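Local coordinates for protein methyltransferase (Streptococcus mutans, PDB 2B78) that is probably an S-adenosylmethionine-dependent methyltransferase, perhaps acting on RNA, although its substrate has not been established, at residues Ile181-Phe186 and Gln201-Leu206; Val216-Ser221 and Ala225-Ala230. All blocks are in the same frame, centred on the assembly; numbering follows the deposited sequence.

Contact 1 of 2, residues Ile181-Phe186 and Gln201-Leu206; sequences ISYNVF and QVRNEL
R203 reaches from its helix to the phenol end of Y183. Its CB lies 4.0 Å from Y183 OH, and CG is about as far. CD makes the closest approach, 3.4 Å from Y183 OH and 3.8 Å from Y183 CZ. The methylene therefore packs obliquely on the hydroxyl end of the ring. NE follows at 3.9 Å from Y183 OH. The chain turns about its CG-CD bond (chi3 -69°), and the guanidinium leaves the line of the methylenes. Its plane stands 67° from that of the ring, and Y183 OH lies near its edge. CZ of R203 is 5.5 Å from the centre of the Y183 ring, so any cation-pi attraction is weak. No hydrogen bond joins the two residues. The charge of R203 is met by other partners: NE forms a salt bridge with E178, and NH2 bonds to the carbonyl oxygen of F196. These hold the buried guanidinium in place. This is plain packing within the methyltransferase region. It joins strand 181-185 of the two-stranded hairpin 174-185 to helix 200-210. H254 of helix 247-257 meets the Y183 ring edge-to-face, and R203 also touches F226 of helix 225-232.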
ATOM      1  N   ILE A 181     -17.860   3.403  -6.952  1.00 11.24           N
ATOM      2  CA  ILE A 181     -17.613   3.127  -8.368  1.00 12.74           C
ATOM      3  C   ILE A 181     -16.930   1.762  -8.483  1.00 14.52           C
ATOM      4  O   ILE A 181     -16.358   1.251  -7.504  1.00 13.20           O
ATOM      5  CB  ILE A 181     -16.784   4.244  -9.062  1.00 11.86           C
ATOM      6  CG1 ILE A 181     -15.336   4.217  -8.604  1.00 11.63           C
ATOM      7  CG2 ILE A 181     -17.410   5.619  -8.757  1.00  9.86           C
ATOM      8  CD1 ILE A 181     -14.421   5.032  -9.518  1.00 11.17           C
ATOM      9  N   SER A 182     -17.007   1.154  -9.663  1.00 15.53           N
ATOM     10  CA  SER A 182     -16.446  -0.184  -9.868  1.00 15.51           C
ATOM     11  C   SER A 182     -15.007  -0.238 -10.336  1.00 16.79           C
ATOM     12  O   SER A 182     -14.547   0.633 -11.074  1.00 17.37           O
ATOM     13  CB  SER A 182     -17.312  -0.962 -10.871  1.00 15.18           C
ATOM     14  OG  SER A 182     -18.645  -1.087 -10.406  1.00 15.43           O
ATOM     15  N   TYR A 183     -14.310  -1.291  -9.906  1.00 16.95           N
ATOM     16  CA  TYR A 183     -12.922  -1.535 -10.272  1.00 16.30           C
ATOM     17  C   TYR A 183     -12.761  -3.038 -10.505  1.00 15.18           C
ATOM     18  O   TYR A 183     -13.301  -3.851  -9.752  1.00 15.93           O
ATOM     19  CB  TYR A 183     -11.979  -1.115  -9.142  1.00 17.55           C
ATOM     20  CG  TYR A 183     -11.920   0.373  -8.903  1.00 17.93           C
ATOM     21  CD1 TYR A 183     -11.145   1.196  -9.715  1.00 17.99           C
ATOM     22  CD2 TYR A 183     -12.647   0.956  -7.873  1.00 18.78           C
ATOM     23  CE1 TYR A 183     -11.094   2.580  -9.507  1.00 16.96           C
ATOM     24  CE2 TYR A 183     -12.606   2.335  -7.656  1.00 19.75           C
ATOM     25  CZ  TYR A 183     -11.824   3.137  -8.480  1.00 17.29           C
ATOM     26  OH  TYR A 183     -11.770   4.493  -8.257  1.00 16.17           O
ATOM     27  N   ASN A 184     -12.013  -3.387 -11.544  1.00 13.27           N
ATOM     28  CA  ASN A 184     -11.749  -4.773 -11.912  1.00 12.85           C
ATOM     29  C   ASN A 184     -10.498  -5.277 -11.183  1.00 12.71           C
ATOM     30  O   ASN A 184      -9.423  -4.679 -11.278  1.00 11.96           O
ATOM     31  CB  ASN A 184     -11.567  -4.871 -13.437  1.00 12.92           C
ATOM     32  CG  ASN A 184     -11.153  -6.262 -13.901  1.00 13.75           C
ATOM     33  OD1 ASN A 184      -9.963  -6.580 -13.988  1.00 15.92           O
ATOM     34  ND2 ASN A 184     -12.135  -7.102 -14.198  1.00 11.28           N
ATOM     35  N   VAL A 185     -10.650  -6.373 -10.445  1.00 12.32           N
ATOM     36  CA  VAL A 185      -9.540  -6.949  -9.696  1.00 11.53           C
ATOM     37  C   VAL A 185      -9.372  -8.440  -9.966  1.00 11.48           C
ATOM     38  O   VAL A 185     -10.240  -9.090 -10.568  1.00 12.47           O
ATOM     39  CB  VAL A 185      -9.709  -6.734  -8.162  1.00 11.37           C
ATOM     40  CG1 VAL A 185      -9.834  -5.239  -7.851  1.00  9.03           C
ATOM     41  CG2 VAL A 185     -10.928  -7.485  -7.650  1.00 10.55           C
ATOM     42  N   PHE A 186      -8.247  -8.973  -9.506  1.00 11.04           N
ATOM     43  CA  PHE A 186      -7.915 -10.382  -9.678  1.00 11.42           C
ATOM     44  C   PHE A 186      -7.110 -10.800  -8.450  1.00 12.21           C
ATOM     45  O   PHE A 186      -6.236 -10.058  -8.004  1.00 13.54           O
ATOM     46  CB  PHE A 186      -7.129 -10.579 -10.991  1.00 10.37           C
ATOM     47  CG  PHE A 186      -6.087  -9.513 -11.268  1.00 10.07           C
ATOM     48  CD1 PHE A 186      -4.765  -9.675 -10.845  1.00 10.10           C
ATOM     49  CD2 PHE A 186      -6.426  -8.364 -11.972  1.00  8.16           C
ATOM     50  CE1 PHE A 186      -3.796  -8.700 -11.125  1.00  9.19           C
ATOM     51  CE2 PHE A 186      -5.469  -7.381 -12.257  1.00  9.09           C
ATOM     52  CZ  PHE A 186      -4.153  -7.550 -11.835  1.00  9.55           C
ATOM     53  N   GLN A 201      -8.591   7.106  -0.710  1.00  9.85           N
ATOM     54  CA  GLN A 201      -9.002   8.475  -0.442  1.00 11.25           C
ATOM     55  C   GLN A 201      -8.484   9.444  -1.502  1.00 11.41           C
ATOM     56  O   GLN A 201      -9.052  10.511  -1.693  1.00 13.01           O
ATOM     57  CB  GLN A 201      -8.575   8.870   0.978  1.00  9.82           C
ATOM     58  CG  GLN A 201      -9.099   7.850   2.009  1.00 11.53           C
ATOM     59  CD  GLN A 201      -8.864   8.251   3.449  1.00 12.25           C
ATOM     60  OE1 GLN A 201      -8.061   9.135   3.744  1.00 12.28           O
ATOM     61  NE2 GLN A 201      -9.556   7.579   4.361  1.00 11.77           N
ATOM     62  N   VAL A 202      -7.426   9.065  -2.211  1.00 12.45           N
ATOM     63  CA  VAL A 202      -6.897   9.922  -3.269  1.00 13.67           C
ATOM     64  C   VAL A 202      -7.854   9.790  -4.450  1.00 12.84           C
ATOM     65  O   VAL A 202      -8.186  10.782  -5.111  1.00 11.37           O
ATOM     66  CB  VAL A 202      -5.478   9.493  -3.715  1.00 14.01           C
ATOM     67  CG1 VAL A 202      -4.959  10.467  -4.759  1.00 14.98           C
ATOM     68  CG2 VAL A 202      -4.529   9.460  -2.521  1.00 14.16           C
ATOM     69  N   ARG A 203      -8.293   8.558  -4.720  1.00 12.98           N
ATOM     70  CA  ARG A 203      -9.243   8.322  -5.800  1.00 13.09           C
ATOM     71  C   ARG A 203     -10.572   8.995  -5.455  1.00 13.42           C
ATOM     72  O   ARG A 203     -11.274   9.467  -6.344  1.00 13.54           O
ATOM     73  CB  ARG A 203      -9.448   6.824  -6.042  1.00 12.91           C
ATOM     74  CG  ARG A 203      -8.288   6.161  -6.783  1.00 12.80           C
ATOM     75  CD  ARG A 203      -8.593   4.719  -7.167  1.00 12.50           C
ATOM     76  NE  ARG A 203      -8.673   3.842  -5.996  1.00 13.71           N
ATOM     77  CZ  ARG A 203      -7.632   3.220  -5.453  1.00 13.99           C
ATOM     78  NH1 ARG A 203      -6.422   3.368  -5.974  1.00 11.88           N
ATOM     79  NH2 ARG A 203      -7.804   2.454  -4.385  1.00 15.25           N
ATOM     80  N   ASN A 204     -10.922   9.044  -4.170  1.00 12.16           N
ATOM     81  CA  ASN A 204     -12.163   9.701  -3.755  1.00 12.74           C
ATOM     82  C   ASN A 204     -12.143  11.185  -4.138  1.00 11.37           C
ATOM     83  O   ASN A 204     -13.159  11.742  -4.560  1.00  9.00           O
ATOM     84  CB  ASN A 204     -12.370   9.578  -2.235  1.00 13.27           C
ATOM     85  CG  ASN A 204     -13.717  10.127  -1.783  1.00 14.48           C
ATOM     86  OD1 ASN A 204     -14.778   9.671  -2.240  1.00 13.97           O
ATOM     87  ND2 ASN A 204     -13.685  11.103  -0.879  1.00 14.92           N
ATOM     88  N   GLU A 205     -10.988  11.826  -3.964  1.00 12.42           N
ATOM     89  CA  GLU A 205     -10.844  13.249  -4.285  1.00 14.23           C
ATOM     90  C   GLU A 205     -11.065  13.490  -5.771  1.00 13.70           C
ATOM     91  O   GLU A 205     -11.682  14.483  -6.169  1.00 15.68           O
ATOM     92  CB  GLU A 205      -9.443  13.749  -3.911  1.00 14.89           C
ATOM     93  CG  GLU A 205      -9.142  13.691  -2.423  1.00 18.53           C
ATOM     94  CD  GLU A 205      -9.943  14.701  -1.635  1.00 20.97           C
ATOM     95  OE1 GLU A 205      -9.682  15.913  -1.797  1.00 23.81           O
ATOM     96  OE2 GLU A 205     -10.837  14.292  -0.863  1.00 20.87           O
ATOM     97  N   LEU A 206     -10.547  12.582  -6.587  1.00 12.37           N
ATOM     98  CA  LEU A 206     -10.667  12.682  -8.035  1.00 10.17           C
ATOM     99  C   LEU A 206     -12.114  12.471  -8.466  1.00 10.48           C
ATOM    100  O   LEU A 206     -12.649  13.215  -9.297  1.00  8.12           O
ATOM    101  CB  LEU A 206      -9.743  11.641  -8.686  1.00  9.43           C
ATOM    102  CG  LEU A 206      -8.249  11.981  -8.575  1.00  8.90           C
ATOM    103  CD1 LEU A 206      -7.364  10.769  -8.843  1.00  8.52           C
ATOM    104  CD2 LEU A 206      -7.942  13.099  -9.581  1.00  7.34           C
TER

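Contact 2 of 2, residues Val216-Ser221 and Ala225-Ala230; sequences VLNLFS and AFSVAA
The carboxamide of N218 and the ring of F226 are the flat groups that meet here. Their planes are 72° apart, and the side chains cross at about a right angle. N218 OD1 lies at the edge of the ring, 3.9 Å from F226 CD2. On the amide's other branch, N218 ND2 is 3.6 Å from F226 CB. The same nitrogen donates to S227 OG at 3.1 Å, with an angle of 152° at the hydrogen. The hydroxyl oxygen sits 15° out of the amide plane. N218 CG is anti to the backbone N, which carries the amide across to the start of the helix. S227 OG has a second partner in S240 OG, so this buried hydroxyl links the helix to the next strand as well.

Water 1 accepts from N218 ND2 at 2.9 Å and from the backbone N of F226. It donates to S221 O. Water 2 also donates to S221 O and accepts from A225 N at 3.0 Å. The two waters thus bridge the loop after the strand, at S221, to the first turn of the helix. The two bonds donated by ND2, to S227 OG and water 1, help fix the rotation of the N218 amide.

Strand 215-219, helix 225-232 and strand 237-242 form a beta-alpha-beta unit of the Rossmann-like methyltransferase fold. S221 touches D242, a residue seen to bind S-adenosylhomocysteine in this protein, though none is bound to this chain. The contact therefore borders the cofactor site. I290 of strand 286-291 lies against both N218 and F226.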
ATOM      1  N   VAL A 216      -5.775  15.215 -17.634  1.00 13.73           N
ATOM      2  CA  VAL A 216      -4.914  14.523 -16.688  1.00 11.06           C
ATOM      3  C   VAL A 216      -3.937  13.544 -17.306  1.00 10.45           C
ATOM      4  O   VAL A 216      -4.279  12.827 -18.240  1.00  9.55           O
ATOM      5  CB  VAL A 216      -5.765  13.740 -15.669  1.00 11.51           C
ATOM      6  CG1 VAL A 216      -4.875  13.011 -14.681  1.00  9.36           C
ATOM      7  CG2 VAL A 216      -6.723  14.679 -14.963  1.00 12.49           C
ATOM      8  N   LEU A 217      -2.717  13.536 -16.776  1.00 10.04           N
ATOM      9  CA  LEU A 217      -1.689  12.597 -17.202  1.00 10.62           C
ATOM     10  C   LEU A 217      -1.362  11.748 -15.974  1.00 11.98           C
ATOM     11  O   LEU A 217      -0.957  12.260 -14.929  1.00 12.50           O
ATOM     12  CB  LEU A 217      -0.429  13.315 -17.683  1.00 10.76           C
ATOM     13  CG  LEU A 217       0.742  12.375 -17.990  1.00  8.16           C
ATOM     14  CD1 LEU A 217       0.441  11.541 -19.228  1.00 10.01           C
ATOM     15  CD2 LEU A 217       1.995  13.203 -18.204  1.00  8.79           C
ATOM     16  N   ASN A 218      -1.546  10.442 -16.104  1.00 11.27           N
ATOM     17  CA  ASN A 218      -1.299   9.522 -15.005  1.00 11.36           C
ATOM     18  C   ASN A 218      -0.075   8.665 -15.336  1.00 11.21           C
ATOM     19  O   ASN A 218      -0.146   7.770 -16.167  1.00 12.31           O
ATOM     20  CB  ASN A 218      -2.556   8.671 -14.818  1.00 11.46           C
ATOM     21  CG  ASN A 218      -2.458   7.707 -13.660  1.00 10.48           C
ATOM     22  OD1 ASN A 218      -1.633   7.864 -12.762  1.00 12.12           O
ATOM     23  ND2 ASN A 218      -3.328   6.704 -13.665  1.00 11.33           N
ATOM     24  N   LEU A 219       1.050   8.948 -14.689  1.00 10.98           N
ATOM     25  CA  LEU A 219       2.294   8.212 -14.943  1.00 10.93           C
ATOM     26  C   LEU A 219       2.442   6.988 -14.034  1.00 10.14           C
ATOM     27  O   LEU A 219       2.140   7.054 -12.830  1.00 11.43           O
ATOM     28  CB  LEU A 219       3.491   9.158 -14.774  1.00  8.22           C
ATOM     29  CG  LEU A 219       3.448  10.399 -15.676  1.00  7.30           C
ATOM     30  CD1 LEU A 219       4.637  11.292 -15.372  1.00  6.18           C
ATOM     31  CD2 LEU A 219       3.452   9.987 -17.144  1.00  7.99           C
ATOM     32  N   PHE A 220       2.910   5.880 -14.606  1.00  9.05           N
ATOM     33  CA  PHE A 220       3.060   4.618 -13.862  1.00 11.12           C
ATOM     34  C   PHE A 220       1.647   4.213 -13.433  1.00 10.76           C
ATOM     35  O   PHE A 220       1.411   3.776 -12.302  1.00  7.86           O
ATOM     36  CB  PHE A 220       3.941   4.808 -12.617  1.00 12.16           C
ATOM     37  CG  PHE A 220       5.352   5.230 -12.925  1.00 13.36           C
ATOM     38  CD1 PHE A 220       6.280   4.312 -13.410  1.00 14.03           C
ATOM     39  CD2 PHE A 220       5.751   6.553 -12.741  1.00 13.51           C
ATOM     40  CE1 PHE A 220       7.595   4.707 -13.719  1.00 14.57           C
ATOM     41  CE2 PHE A 220       7.059   6.963 -13.044  1.00 13.74           C
ATOM     42  CZ  PHE A 220       7.983   6.034 -13.535  1.00 14.69           C
ATOM     43  N   SER A 221       0.716   4.365 -14.371  1.00 11.94           N
ATOM     44  CA  SER A 221      -0.713   4.094 -14.184  1.00 12.76           C
ATOM     45  C   SER A 221      -1.121   2.722 -13.637  1.00 12.61           C
ATOM     46  O   SER A 221      -2.148   2.606 -12.961  1.00 12.59           O
ATOM     47  CB  SER A 221      -1.419   4.311 -15.518  1.00 12.29           C
ATOM     48  OG  SER A 221      -0.863   3.427 -16.475  1.00 15.43           O
ATOM     49  N   ALA A 225      -6.273   3.074 -12.349  1.00  9.46           N
ATOM     50  CA  ALA A 225      -7.357   3.306 -11.398  1.00  8.86           C
ATOM     51  C   ALA A 225      -7.549   4.808 -11.114  1.00 10.20           C
ATOM     52  O   ALA A 225      -8.676   5.251 -10.874  1.00 11.94           O
ATOM     53  CB  ALA A 225      -7.095   2.548 -10.099  1.00  8.53           C
ATOM     54  N   PHE A 226      -6.469   5.594 -11.123  1.00  7.48           N
ATOM     55  CA  PHE A 226      -6.593   7.047 -10.883  1.00  7.24           C
ATOM     56  C   PHE A 226      -7.293   7.713 -12.063  1.00  7.40           C
ATOM     57  O   PHE A 226      -8.033   8.688 -11.899  1.00  6.80           O
ATOM     58  CB  PHE A 226      -5.224   7.723 -10.719  1.00  5.18           C
ATOM     59  CG  PHE A 226      -4.571   7.513  -9.385  1.00  2.17           C
ATOM     60  CD1 PHE A 226      -5.248   7.777  -8.198  1.00  1.39           C
ATOM     61  CD2 PHE A 226      -3.240   7.094  -9.321  1.00  1.39           C
ATOM     62  CE1 PHE A 226      -4.606   7.632  -6.966  1.00  3.00           C
ATOM     63  CE2 PHE A 226      -2.591   6.949  -8.101  1.00  2.03           C
ATOM     64  CZ  PHE A 226      -3.275   7.218  -6.917  1.00  2.05           C
ATOM     65  N   SER A 227      -7.042   7.193 -13.261  1.00  8.39           N
ATOM     66  CA  SER A 227      -7.635   7.746 -14.465  1.00  9.18           C
ATOM     67  C   SER A 227      -9.143   7.535 -14.502  1.00 10.15           C
ATOM     68  O   SER A 227      -9.900   8.452 -14.851  1.00  8.65           O
ATOM     69  CB  SER A 227      -6.983   7.116 -15.694  1.00 10.31           C
ATOM     70  OG  SER A 227      -5.597   7.397 -15.697  1.00 12.86           O
ATOM     71  N   VAL A 228      -9.587   6.335 -14.136  1.00 11.30           N
ATOM     72  CA  VAL A 228     -11.015   6.045 -14.117  1.00 11.73           C
ATOM     73  C   VAL A 228     -11.702   6.906 -13.050  1.00 10.70           C
ATOM     74  O   VAL A 228     -12.805   7.407 -13.265  1.00 11.53           O
ATOM     75  CB  VAL A 228     -11.279   4.520 -13.864  1.00 13.88           C
ATOM     76  CG1 VAL A 228     -10.909   4.138 -12.442  1.00 14.94           C
ATOM     77  CG2 VAL A 228     -12.734   4.188 -14.149  1.00 14.98           C
ATOM     78  N   ALA A 229     -11.036   7.098 -11.914  1.00 10.19           N
ATOM     79  CA  ALA A 229     -11.574   7.921 -10.825  1.00  9.20           C
ATOM     80  C   ALA A 229     -11.767   9.354 -11.326  1.00  9.23           C
ATOM     81  O   ALA A 229     -12.832   9.967 -11.154  1.00  8.44           O
ATOM     82  CB  ALA A 229     -10.605   7.906  -9.628  1.00  6.60           C
ATOM     83  N   ALA A 230     -10.729   9.889 -11.955  1.00  8.30           N
ATOM     84  CA  ALA A 230     -10.796  11.240 -12.496  1.00 10.24           C
ATOM     85  C   ALA A 230     -11.905  11.353 -13.548  1.00 10.38           C
ATOM     86  O   ALA A 230     -12.621  12.355 -13.602  1.00 10.91           O
ATOM     87  CB  ALA A 230      -9.449  11.617 -13.098  1.00  9.90           C
TER
HETATM   88  O   HOH W   1      -3.795   4.582 -11.696  1.00 16.99           O
HETATM   89  O   HOH W   2      -4.173   1.309 -11.177  1.00 15.91           O

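From the N terminus, the chain passes through strand 181-185 and a mostly irregular connection before entering helix 200-210. Contact 1 closes that loop. The chain then passes through a short loop into strand 215-219, turns, and starts helix 225-232. Contact 2 closes this second, tighter turn. The contacts are in series, neither nested nor crossed, and their centres lie about 10 Å apart. They also touch. Y183 CE1 packs 3.3 Å from V228 CG1, while V202 and L206 pack on the F226 ring. Helix 225-232 is thus shared ground: it ties the hairpin strand and helix 200-210 to the parallel strands of the central methyltransferase sheet.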